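Local structure of transcriptional activator, putative (Pyrococcus furiosus, 1RTW) at residues 30-33 / 34-37. The protein is a putative transcriptional activator, an all-helical member of the TENA/THI-4/PQQC family whose assembly holds four chains. Numbering follows the deposited sequence.
Sequences TIKK and ENFE
I31 lays its CD1 methyl over the start of the F36 side chain, 3.3 Å from F36 CB, and stands oblique to the ring beyond. With CG1 anti to the backbone N (chi1 -164°), the longer branch of I31 reaches forward to the first helical turn, where CD1 also grazes N35 CB at 4.1 Å. F36 then carries its ring inward to stack on Y149, which I31 touches as well. K32 is the N-cap residue of helix 33-60, in the all-helical TENA/THI-4/PQQC fold, and K32 O accepts F36 N at 3.3 Å and, more weakly, N35 N. One residue on, K33 O receives E37 N at 3.0 Å. The side chain of N35 lies across that of K32, OD1 resting 3.4 Å from K32 CB. A water joins that same OD1 to K32 N, so the backbone NH just ahead of the helix is tied to the first turn, while N35 ND2 donates to A205 O. On the outer surface K32 bends at chi2, chi3 and chi4, bringing NZ round to E34 OE1 at 2.9 Å, a salt bridge whose hydrogen bond is weak.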
# COMPACT_ATOMS: atom_id res chain seq x y z
N THR B 30 12.75 -30.30 -28.83
CA THR B 30 14.10 -29.87 -29.18
C THR B 30 14.67 -28.99 -28.08
O THR B 30 15.81 -28.53 -28.17
CB THR B 30 14.09 -29.05 -30.49
OG1 THR B 30 13.22 -27.93 -30.35
CG2 THR B 30 13.60 -29.90 -31.66
N ILE B 31 13.87 -28.76 -27.04
CA ILE B 31 14.28 -27.91 -25.92
C ILE B 31 15.43 -28.49 -25.11
O ILE B 31 15.37 -29.62 -24.62
CB ILE B 31 13.05 -27.53 -25.03
CG1 ILE B 31 13.38 -26.34 -24.12
CG2 ILE B 31 12.55 -28.75 -24.26
CD1 ILE B 31 14.00 -26.72 -22.82
N LYS B 32 16.49 -27.71 -25.01
CA LYS B 32 17.69 -28.08 -24.28
C LYS B 32 17.46 -27.95 -22.79
O LYS B 32 16.80 -27.02 -22.32
CB LYS B 32 18.86 -27.19 -24.70
CG LYS B 32 19.12 -27.18 -26.20
CD LYS B 32 20.53 -27.63 -26.53
CE LYS B 32 21.57 -26.57 -26.23
NZ LYS B 32 21.87 -26.35 -24.78
N LYS B 33 18.04 -28.88 -22.04
CA LYS B 33 17.90 -28.90 -20.59
C LYS B 33 18.16 -27.55 -19.92
O LYS B 33 17.36 -27.09 -19.11
CB LYS B 33 18.85 -29.96 -20.02
CG LYS B 33 18.68 -30.24 -18.55
CD LYS B 33 19.68 -31.27 -18.08
CE LYS B 33 19.43 -31.63 -16.64
NZ LYS B 33 20.42 -32.63 -16.15
N GLU B 34 19.27 -26.91 -20.31
CA GLU B 34 19.69 -25.62 -19.77
C GLU B 34 18.67 -24.51 -19.95
O GLU B 34 18.53 -23.65 -19.08
CB GLU B 34 21.01 -25.17 -20.41
CG GLU B 34 22.20 -26.10 -20.18
CD GLU B 34 22.03 -27.45 -20.85
OE1 GLU B 34 21.86 -27.49 -22.09
OE2 GLU B 34 22.06 -28.48 -20.13
N ASN B 35 17.99 -24.52 -21.09
CA ASN B 35 16.99 -23.51 -21.39
C ASN B 35 15.75 -23.67 -20.52
O ASN B 35 15.19 -22.69 -20.03
CB ASN B 35 16.64 -23.53 -22.88
CG ASN B 35 17.85 -23.24 -23.76
OD1 ASN B 35 18.06 -23.89 -24.78
ND2 ASN B 35 18.67 -22.27 -23.35
N PHE B 36 15.35 -24.92 -20.29
CA PHE B 36 14.19 -25.20 -19.45
C PHE B 36 14.51 -24.84 -18.00
O PHE B 36 13.65 -24.29 -17.29
CB PHE B 36 13.77 -26.67 -19.52
CG PHE B 36 12.64 -27.00 -18.61
CD1 PHE B 36 11.32 -26.70 -18.97
CD2 PHE B 36 12.88 -27.55 -17.35
CE1 PHE B 36 10.28 -26.92 -18.08
CE2 PHE B 36 11.84 -27.77 -16.46
CZ PHE B 36 10.53 -27.45 -16.83
N GLU B 37 15.72 -25.15 -17.55
CA GLU B 37 16.11 -24.86 -16.18
C GLU B 37 16.06 -23.37 -15.89
O GLU B 37 15.54 -22.95 -14.85
CB GLU B 37 17.50 -25.42 -15.87
CG GLU B 37 18.00 -25.06 -14.48
CD GLU B 37 19.23 -25.86 -14.03
OE1 GLU B 37 19.39 -27.03 -14.45
OE2 GLU B 37 20.01 -25.32 -13.21
O HOH W 1 16.37 -25.37 -26.09